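Local coordinates for cellulose-binding protein (Saccharophagus degradans, PDB 2YHG) that is of unproven function but, with its nucleoside hydrolase-like domain in this C-terminal part of a cellulose-binding protein, may hydrolyse glycosidic bonds, at residues A[43-48]-A[239-244]; A[211-216]-A[310-315]; A[159-164]-A[175-180]. One frame throughout, in Å; residues are numbered along the deposited sequence.

Contact 1: A[43-48]-A[239-244]; sequences DEQSLV and YATEGD. With CA (calcium ion), chain B.
D43 and D244 meet across a calcium ion. D43 straddles the metal with both carboxylate oxygens, OD1 at 2.4 Å and OD2 at 2.6 Å from calcium, whereas D244 gives only OD2, 2.5 Å from the ion. The two carboxylate planes stand 56° apart, and the shared cation lets D43 OD2 and D244 OD2 approach to 3.2 Å. D43 OD2 is also hydrogen-bonded to the hydroxyl of T35. D36, the carbonyl oxygen of W151 and two waters complete the site, an aspartate-rich calcium cluster as in nucleoside hydrolases. Behind it, water 1 accepts from D244 N, donates to D244 OD2 and is bonded to S46 OG, which has T245 as a second partner, so S46 probably steadies D244 through the water. One residue before S46, the extended Q45 side chain takes the N-H of E242 on OE1 (2.9 Å from E242 N); T241 CA packs against the same oxygen, and Q45 CB lies 3.5 Å from E242 CG. The 239-240 end is looser: A240 is barely touched. Helix 42-52 turns E44 and L47 onto helix 77-93, and the calcium lies where strands 30-35 and 146-150 of the parallel sheet end.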
loop_
_atom_site.group_PDB
_atom_site.type_symbol
_atom_site.label_atom_id
_atom_site.label_comp_id
_atom_site.label_asym_id
_atom_site.label_seq_id
_atom_site.Cartn_x
_atom_site.Cartn_y
_atom_site.Cartn_z
ATOM N N ASP A 43 11.133 0.359 10.462
ATOM C CA ASP A 43 11.378 0.112 9.041
ATOM C C ASP A 43 11.706 -1.368 8.802
ATOM O O ASP A 43 11.363 -1.919 7.755
ATOM C CB ASP A 43 12.497 0.986 8.500
ATOM C CG ASP A 43 12.124 2.465 8.435
ATOM O OD1 ASP A 43 11.959 3.073 9.521
ATOM O OD2 ASP A 43 11.894 3.014 7.343
ATOM N N GLU A 44 12.486 -1.964 9.717
ATOM C CA GLU A 44 12.785 -3.379 9.609
ATOM C C GLU A 44 11.527 -4.225 9.687
ATOM O O GLU A 44 11.328 -5.164 8.896
ATOM C CB GLU A 44 13.778 -3.767 10.683
ATOM C CG GLU A 44 15.127 -3.099 10.569
ATOM C CD GLU A 44 15.832 -3.098 11.904
ATOM O OE1 GLU A 44 16.169 -4.191 12.401
ATOM O OE2 GLU A 44 16.000 -2.012 12.487
ATOM N N GLN A 45 10.687 -3.928 10.668
ATOM C CA GLN A 45 9.420 -4.593 10.818
ATOM C C GLN A 45 8.606 -4.524 9.526
ATOM O O GLN A 45 8.040 -5.521 9.067
ATOM C CB GLN A 45 8.615 -3.930 11.927
ATOM C CG GLN A 45 9.218 -3.983 13.330
ATOM C CD GLN A 45 8.372 -3.219 14.328
ATOM O OE1 GLN A 45 7.693 -2.244 13.980
ATOM N NE2 GLN A 45 8.350 -3.677 15.595
ATOM N N SER A 46 8.483 -3.322 8.987
ATOM C CA SER A 46 7.696 -3.105 7.792
ATOM C C SER A 46 8.228 -3.906 6.618
ATOM O O SER A 46 7.431 -4.452 5.848
ATOM C CB SER A 46 7.681 -1.609 7.454
ATOM O OG SER A 46 6.945 -0.858 8.428
ATOM N N LEU A 47 9.552 -3.951 6.443
ATOM C CA LEU A 47 10.088 -4.707 5.329
ATOM C C LEU A 47 9.771 -6.194 5.472
ATOM O O LEU A 47 9.454 -6.842 4.474
ATOM C CB LEU A 47 11.568 -4.449 5.159
ATOM C CG LEU A 47 12.187 -5.166 3.948
ATOM C CD1 LEU A 47 11.484 -4.803 2.643
ATOM C CD2 LEU A 47 13.693 -4.883 3.875
ATOM N N VAL A 48 9.838 -6.739 6.686
ATOM C CA VAL A 48 9.475 -8.143 6.868
ATOM C C VAL A 48 8.034 -8.392 6.425
ATOM O O VAL A 48 7.767 -9.351 5.694
ATOM C CB VAL A 48 9.716 -8.575 8.326
ATOM C CG1 VAL A 48 9.084 -9.964 8.571
ATOM C CG2 VAL A 48 11.226 -8.597 8.640
ATOM N N TYR A 239 9.198 2.748 19.501
ATOM C CA TYR A 239 8.219 3.800 19.666
ATOM C C TYR A 239 6.875 3.294 19.179
ATOM O O TYR A 239 6.065 2.842 19.977
ATOM C CB TYR A 239 8.660 5.061 18.950
ATOM C CG TYR A 239 7.737 6.187 19.109
ATOM C CD1 TYR A 239 7.527 6.776 20.346
ATOM C CD2 TYR A 239 7.093 6.715 18.007
ATOM C CE1 TYR A 239 6.666 7.873 20.484
ATOM C CE2 TYR A 239 6.260 7.817 18.126
ATOM C CZ TYR A 239 5.999 8.345 19.374
ATOM O OH TYR A 239 5.176 9.445 19.479
ATOM N N ALA A 240 6.661 3.274 17.866
ATOM C CA ALA A 240 5.472 2.701 17.247
ATOM C C ALA A 240 5.857 1.501 16.406
ATOM O O ALA A 240 6.947 1.469 15.799
ATOM C CB ALA A 240 4.748 3.729 16.357
ATOM N N THR A 241 4.949 0.546 16.291
ATOM C CA THR A 241 5.132 -0.593 15.421
ATOM C C THR A 241 4.771 -0.183 13.984
ATOM O O THR A 241 3.708 0.380 13.745
ATOM C CB THR A 241 4.283 -1.757 15.875
ATOM O OG1 THR A 241 4.896 -2.251 17.066
ATOM C CG2 THR A 241 4.180 -2.868 14.886
ATOM N N GLU A 242 5.677 -0.435 13.045
ATOM C CA GLU A 242 5.364 -0.377 11.606
ATOM C C GLU A 242 4.623 0.920 11.232
ATOM O O GLU A 242 3.675 0.908 10.445
ATOM C CB GLU A 242 4.548 -1.604 11.174
ATOM C CG GLU A 242 5.381 -2.853 11.192
ATOM C CD GLU A 242 4.689 -4.015 10.581
ATOM O OE1 GLU A 242 4.273 -3.900 9.387
ATOM O OE2 GLU A 242 4.455 -5.061 11.265
ATOM N N GLY A 243 5.153 2.077 11.617
ATOM C CA GLY A 243 4.545 3.326 11.207
ATOM C C GLY A 243 4.503 3.526 9.691
ATOM O O GLY A 243 3.627 4.239 9.202
ATOM N N ASP A 244 5.445 2.911 8.968
ATOM C CA ASP A 244 5.525 3.084 7.527
ATOM C C ASP A 244 4.691 2.080 6.749
ATOM O O ASP A 244 4.530 2.230 5.534
ATOM C CB ASP A 244 6.954 2.970 7.081
ATOM C CG ASP A 244 7.835 3.989 7.734
ATOM O OD1 ASP A 244 7.426 5.166 7.686
ATOM O OD2 ASP A 244 8.875 3.641 8.331
HETATM CA CA CA B . 10.954 5.070 8.613
HETATM O O HOH W 1 7.778 1.441 9.828
HETATM O O HOH W 2 10.201 5.185 11.072
HETATM O O HOH W 3 11.728 7.119 9.789
#

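Contact 2: A[211-216]-A[310-315]; sequences YSWQPS and AIHNDF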
loop_
_atom_site.group_PDB
_atom_site.type_symbol
_atom_site.label_atom_id
_atom_site.label_comp_id
_atom_site.label_asym_id
_atom_site.label_seq_id
_atom_site.Cartn_x
_atom_site.Cartn_y
_atom_site.Cartn_z
ATOM N N TYR A 211 -1.075 5.460 13.168
ATOM C CA TYR A 211 -0.722 4.980 14.495
ATOM C C TYR A 211 -1.834 4.240 15.231
ATOM O O TYR A 211 -1.630 3.870 16.389
ATOM C CB TYR A 211 -0.279 6.146 15.355
ATOM C CG TYR A 211 1.031 6.773 14.938
ATOM C CD1 TYR A 211 2.213 6.073 15.035
ATOM C CD2 TYR A 211 1.090 8.053 14.446
ATOM C CE1 TYR A 211 3.436 6.664 14.662
ATOM C CE2 TYR A 211 2.298 8.663 14.149
ATOM C CZ TYR A 211 3.467 7.965 14.280
ATOM O OH TYR A 211 4.680 8.597 14.074
ATOM N N SER A 212 -2.999 4.045 14.625
ATOM C CA SER A 212 -4.165 3.540 15.367
ATOM C C SER A 212 -4.543 2.098 15.060
ATOM O O SER A 212 -5.429 1.563 15.698
ATOM C CB SER A 212 -5.381 4.412 15.095
ATOM O OG SER A 212 -5.149 5.723 15.524
ATOM N N TRP A 213 -3.843 1.448 14.152
ATOM C CA TRP A 213 -4.216 0.122 13.645
ATOM C C TRP A 213 -3.369 -1.010 14.194
ATOM O O TRP A 213 -3.721 -2.183 13.993
ATOM C CB TRP A 213 -4.111 0.141 12.103
ATOM C CG TRP A 213 -2.727 0.364 11.617
ATOM C CD1 TRP A 213 -2.123 1.568 11.428
ATOM C CD2 TRP A 213 -1.732 -0.631 11.356
ATOM N NE1 TRP A 213 -0.813 1.394 11.088
ATOM C CE2 TRP A 213 -0.538 0.052 11.042
ATOM C CE3 TRP A 213 -1.734 -2.028 11.327
ATOM C CZ2 TRP A 213 0.668 -0.611 10.799
ATOM C CZ3 TRP A 213 -0.543 -2.689 11.066
ATOM C CH2 TRP A 213 0.633 -1.986 10.804
ATOM N N GLN A 214 -2.253 -0.678 14.845
ATOM C CA GLN A 214 -1.182 -1.622 15.105
ATOM C C GLN A 214 -1.583 -2.739 16.069
ATOM O O GLN A 214 -2.415 -2.555 16.951
ATOM C CB GLN A 214 0.020 -0.911 15.730
ATOM C CG GLN A 214 0.888 -0.172 14.726
ATOM C CD GLN A 214 0.424 1.181 14.272
ATOM O OE1 GLN A 214 -0.731 1.609 14.510
ATOM N NE2 GLN A 214 1.316 1.887 13.602
ATOM N N PRO A 215 -0.986 -3.904 15.907
ATOM C CA PRO A 215 -1.190 -5.003 16.847
ATOM C C PRO A 215 -0.321 -4.832 18.073
ATOM O O PRO A 215 0.595 -4.013 18.102
ATOM C CB PRO A 215 -0.759 -6.203 16.046
ATOM C CG PRO A 215 0.423 -5.676 15.290
ATOM C CD PRO A 215 0.060 -4.226 14.928
ATOM N N SER A 216 -0.586 -5.673 19.068
ATOM C CA SER A 216 0.119 -5.613 20.340
ATOM C C SER A 216 1.501 -6.225 20.232
ATOM O O SER A 216 1.800 -7.034 19.374
ATOM C CB SER A 216 -0.668 -6.341 21.437
ATOM O OG SER A 216 -0.616 -7.712 21.174
ATOM N N ALA A 310 -8.530 -7.924 9.691
ATOM C CA ALA A 310 -8.076 -8.549 8.461
ATOM C C ALA A 310 -6.563 -8.423 8.302
ATOM O O ALA A 310 -5.885 -9.351 7.896
ATOM C CB ALA A 310 -8.808 -7.980 7.262
ATOM N N ILE A 311 -6.042 -7.228 8.578
ATOM C CA ILE A 311 -4.614 -6.952 8.482
ATOM C C ILE A 311 -3.820 -7.888 9.395
ATOM O O ILE A 311 -2.830 -8.500 8.974
ATOM C CB ILE A 311 -4.299 -5.483 8.833
ATOM C CG1 ILE A 311 -4.879 -4.536 7.773
ATOM C CG2 ILE A 311 -2.811 -5.273 9.043
ATOM C CD1 ILE A 311 -4.857 -3.061 8.166
ATOM N N HIS A 312 -4.256 -8.013 10.644
ATOM C CA HIS A 312 -3.488 -8.806 11.580
ATOM C C HIS A 312 -3.552 -10.293 11.266
ATOM O O HIS A 312 -2.549 -11.017 11.370
ATOM C CB HIS A 312 -3.944 -8.579 13.016
ATOM C CG HIS A 312 -3.827 -7.158 13.452
ATOM N ND1 HIS A 312 -2.864 -6.294 12.972
ATOM C CD2 HIS A 312 -4.595 -6.439 14.301
ATOM C CE1 HIS A 312 -3.084 -5.101 13.499
ATOM N NE2 HIS A 312 -4.099 -5.164 14.340
ATOM N N ASN A 313 -4.720 -10.751 10.853
ATOM C CA ASN A 313 -4.870 -12.156 10.521
ATOM C C ASN A 313 -4.049 -12.497 9.280
ATOM O O ASN A 313 -3.432 -13.568 9.192
ATOM C CB ASN A 313 -6.338 -12.522 10.322
ATOM C CG ASN A 313 -7.114 -12.513 11.605
ATOM O OD1 ASN A 313 -6.626 -12.125 12.683
ATOM N ND2 ASN A 313 -8.373 -12.933 11.491
ATOM N N ASP A 314 -4.020 -11.576 8.312
ATOM C CA ASP A 314 -3.230 -11.737 7.115
ATOM C C ASP A 314 -1.757 -11.986 7.458
ATOM O O ASP A 314 -1.140 -12.933 6.961
ATOM C CB ASP A 314 -3.404 -10.498 6.251
ATOM C CG ASP A 314 -2.644 -10.546 4.969
ATOM O OD1 ASP A 314 -2.666 -11.569 4.243
ATOM O OD2 ASP A 314 -2.019 -9.533 4.634
ATOM N N PHE A 315 -1.164 -11.127 8.266
ATOM C CA PHE A 315 0.258 -11.243 8.567
ATOM C C PHE A 315 0.513 -12.526 9.370
ATOM O O PHE A 315 1.495 -13.203 9.155
ATOM C CB PHE A 315 0.694 -9.987 9.300
ATOM C CG PHE A 315 2.196 -9.821 9.527
ATOM C CD1 PHE A 315 3.148 -10.417 8.767
ATOM C CD2 PHE A 315 2.622 -8.926 10.488
ATOM C CE1 PHE A 315 4.494 -10.156 8.972
ATOM C CE2 PHE A 315 3.964 -8.634 10.680
ATOM C CZ PHE A 315 4.904 -9.256 9.923
#
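The imidazole of H312 meets the loop twice, with its edge at W213 O and one face under P215. P215 CB comes over that face, 3.8 Å from the ring centroid and 17° off its normal, a CH-pi contact displaced toward the CE1-ND1 rim; P215 CD lies 3.6 Å from H312 CE1. At the edge of the imidazole, near its plane, is W213 O, 3.0 Å from H312 NE2. The same carbonyl oxygen accepts a hydrogen bond from the hydroxyl of S308, which ties the loop to the start of the helix that carries H312. The indole of W213 passes obliquely by the histidine: its CE3 is 4.0 Å from H312 CE1, and its CZ3 is 4.0 Å from CG2 of I311, the indole and the isoleucine side chain crossing at about a right angle. Setting CG between the backbone N and the carbonyl carbon (chi1 64°) is what puts the W213 indole alongside H312 and I311.

A second shell sets these groups. The amide of Q214 is folded back over one face of the indole, with Q214 CD 3.4 Å above the ring plane and offset toward the rim. Q214 NE2 bonds to T241 O and V210 O, while OE1 takes a weak bond from W213 N, so the amide's rotation is fixed from both ends. On the helix side, Y219 bonds through its hydroxyl to H312 O and sets its ring against the imidazole at about 55°; S216, the N-cap of helix 217-225, bonds through OG to Y219 N. Helix 308-323 packs by I311 and F315 on R49 of helix 42-52, by F315 on helix 217-225, and by A310 and N313 on strand 427-436; the loop adds W213 on R49 and P215 on L220.

Contact 3: A[159-164]-A[175-180]; sequences QAVWKV and AFISKL
In the turn that presents F176 and I177 to V161 and V164, A175 O is gripped twice: S178 OG donates to it at 2.7 Å, and K179 N adds a weak bond. This polar work stays within 175-180, and everything that crosses to helix 155-167 is carbon. V164 CG2 lies over one face of the F176 ring, 3.8 Å from the centroid and 14° off the normal, a CH-pi contact. One turn earlier, V161 CG2 meets the edge of the same ring, 4.1 Å from F176 CE2, so the phenyl is met from two directions. With CG swung opposite its backbone N (chi1 -173°), F176 carries its ring in among the valines. V161 also spends its other branch: CG1 is 4.0 Å from I177 CD1, while CG2 touches L180 CD2, at the start of strand 180-185. The contact thus joins the two helices of a beta-alpha-beta crossover between the adjacent parallel strands 146-150 and 180-185. With no hydrogen bond or charge pair between the segments, cohesion here rests on dispersion and the exclusion of water from five buried side chains.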
loop_
_atom_site.group_PDB
_atom_site.type_symbol
_atom_site.label_atom_id
_atom_site.label_comp_id
_atom_site.label_asym_id
_atom_site.label_seq_id
_atom_site.Cartn_x
_atom_site.Cartn_y
_atom_site.Cartn_z
ATOM N N GLN A 159 15.402 13.345 -6.397
ATOM C CA GLN A 159 16.579 13.342 -7.275
ATOM C C GLN A 159 16.192 12.783 -8.660
ATOM O O GLN A 159 16.633 13.301 -9.690
ATOM C CB GLN A 159 17.714 12.527 -6.682
ATOM C CG GLN A 159 18.926 12.411 -7.589
ATOM C CD GLN A 159 19.631 13.735 -7.814
ATOM O OE1 GLN A 159 19.444 14.681 -7.066
ATOM N NE2 GLN A 159 20.461 13.825 -8.878
ATOM N N ALA A 160 15.383 11.730 -8.687
ATOM C CA ALA A 160 14.918 11.148 -9.957
ATOM C C ALA A 160 14.172 12.209 -10.771
ATOM O O ALA A 160 14.439 12.415 -11.958
ATOM C CB ALA A 160 14.019 9.967 -9.671
ATOM N N VAL A 161 13.186 12.847 -10.151
ATOM C CA VAL A 161 12.384 13.854 -10.858
ATOM C C VAL A 161 13.248 15.053 -11.269
ATOM O O VAL A 161 13.122 15.553 -12.388
ATOM C CB VAL A 161 11.171 14.282 -9.977
ATOM C CG1 VAL A 161 10.469 15.488 -10.591
ATOM C CG2 VAL A 161 10.226 13.136 -9.757
ATOM N N TRP A 162 14.139 15.501 -10.388
ATOM C CA TRP A 162 15.025 16.599 -10.695
ATOM C C TRP A 162 15.861 16.283 -11.931
ATOM O O TRP A 162 16.023 17.132 -12.825
ATOM C CB TRP A 162 15.924 16.940 -9.495
ATOM C CG TRP A 162 16.805 18.090 -9.759
ATOM C CD1 TRP A 162 16.499 19.413 -9.582
ATOM C CD2 TRP A 162 18.104 18.059 -10.328
ATOM N NE1 TRP A 162 17.519 20.195 -10.020
ATOM C CE2 TRP A 162 18.527 19.396 -10.479
ATOM C CE3 TRP A 162 18.945 17.040 -10.738
ATOM C CZ2 TRP A 162 19.744 19.741 -11.051
ATOM C CZ3 TRP A 162 20.153 17.391 -11.321
ATOM C CH2 TRP A 162 20.514 18.721 -11.505
ATOM N N LYS A 163 16.397 15.079 -11.990
ATOM C CA LYS A 163 17.233 14.714 -13.124
ATOM C C LYS A 163 16.405 14.712 -14.418
ATOM O O LYS A 163 16.868 15.203 -15.450
ATOM C CB LYS A 163 17.888 13.347 -12.906
ATOM C CG LYS A 163 18.666 12.850 -14.151
ATOM C CD LYS A 163 19.358 11.550 -13.855
ATOM C CE LYS A 163 20.186 11.075 -15.007
ATOM N NZ LYS A 163 20.894 9.816 -14.616
ATOM N N VAL A 164 15.206 14.158 -14.387
ATOM C CA VAL A 164 14.334 14.170 -15.556
ATOM C C VAL A 164 14.007 15.609 -15.974
ATOM O O VAL A 164 14.127 15.966 -17.169
ATOM C CB VAL A 164 13.063 13.341 -15.274
ATOM C CG1 VAL A 164 12.027 13.518 -16.364
ATOM C CG2 VAL A 164 13.412 11.888 -15.109
ATOM N N ALA A 175 4.969 13.569 -18.911
ATOM C CA ALA A 175 4.645 12.156 -19.080
ATOM C C ALA A 175 5.199 11.309 -17.932
ATOM O O ALA A 175 4.528 10.422 -17.430
ATOM C CB ALA A 175 5.189 11.644 -20.426
ATOM N N PHE A 176 6.425 11.601 -17.533
ATOM C CA PHE A 176 7.092 10.947 -16.411
ATOM C C PHE A 176 6.226 11.098 -15.142
ATOM O O PHE A 176 5.860 10.109 -14.488
ATOM C CB PHE A 176 8.482 11.547 -16.222
ATOM C CG PHE A 176 9.332 10.845 -15.201
ATOM C CD1 PHE A 176 10.149 9.791 -15.573
ATOM C CD2 PHE A 176 9.290 11.241 -13.870
ATOM C CE1 PHE A 176 10.938 9.155 -14.653
ATOM C CE2 PHE A 176 10.077 10.582 -12.933
ATOM C CZ PHE A 176 10.877 9.523 -13.322
ATOM N N ILE A 177 5.846 12.323 -14.831
ATOM C CA ILE A 177 5.030 12.612 -13.649
ATOM C C ILE A 177 3.710 11.883 -13.681
ATOM O O ILE A 177 3.233 11.394 -12.662
ATOM C CB ILE A 177 4.849 14.131 -13.477
ATOM C CG1 ILE A 177 6.169 14.816 -13.138
ATOM C CG2 ILE A 177 3.729 14.443 -12.480
ATOM C CD1 ILE A 177 6.717 14.523 -11.716
ATOM N N SER A 178 3.120 11.766 -14.867
ATOM C CA SER A 178 1.820 11.138 -14.980
ATOM C C SER A 178 1.818 9.658 -14.622
ATOM O O SER A 178 0.773 9.097 -14.292
ATOM C CB SER A 178 1.261 11.313 -16.391
ATOM O OG SER A 178 1.851 10.448 -17.336
ATOM N N LYS A 179 2.993 9.024 -14.711
ATOM C CA LYS A 179 3.125 7.610 -14.450
ATOM C C LYS A 179 3.612 7.274 -13.030
ATOM O O LYS A 179 3.682 6.118 -12.678
ATOM C CB LYS A 179 4.094 7.012 -15.452
ATOM C CG LYS A 179 3.560 7.041 -16.860
ATOM C CD LYS A 179 4.503 6.500 -17.890
ATOM C CE LYS A 179 5.762 7.331 -17.962
ATOM N NZ LYS A 179 6.612 6.961 -19.127
ATOM N N LEU A 180 3.887 8.297 -12.236
ATOM C CA LEU A 180 4.402 8.164 -10.869
ATOM C C LEU A 180 3.281 8.470 -9.876
ATOM O O LEU A 180 2.377 9.249 -10.170
ATOM C CB LEU A 180 5.559 9.140 -10.704
ATOM C CG LEU A 180 6.362 9.100 -9.398
ATOM C CD1 LEU A 180 6.996 7.754 -9.142
ATOM C CD2 LEU A 180 7.386 10.216 -9.436
#

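Contacts 1 and 2 are neighbours, their centres 12 Å apart, and they touch directly: the indole of W213 brings its CZ2 to 3.4 Å from E242 O, and Y211 CE1 lies 3.6 Å from A240 CB. The calcium site belongs to contact 1; contact 2 lies beside it, the W213 side chain about 8 Å from that of D244. Their segments alternate along the chain. Contact 3 is remote, with its centre 28 Å from that of contact 1 and 33 Å from that of contact 2, and touches neither. It is nested in the loop closed by contact 1, away from the metal sites, and lies across the chain's centre from contact 2.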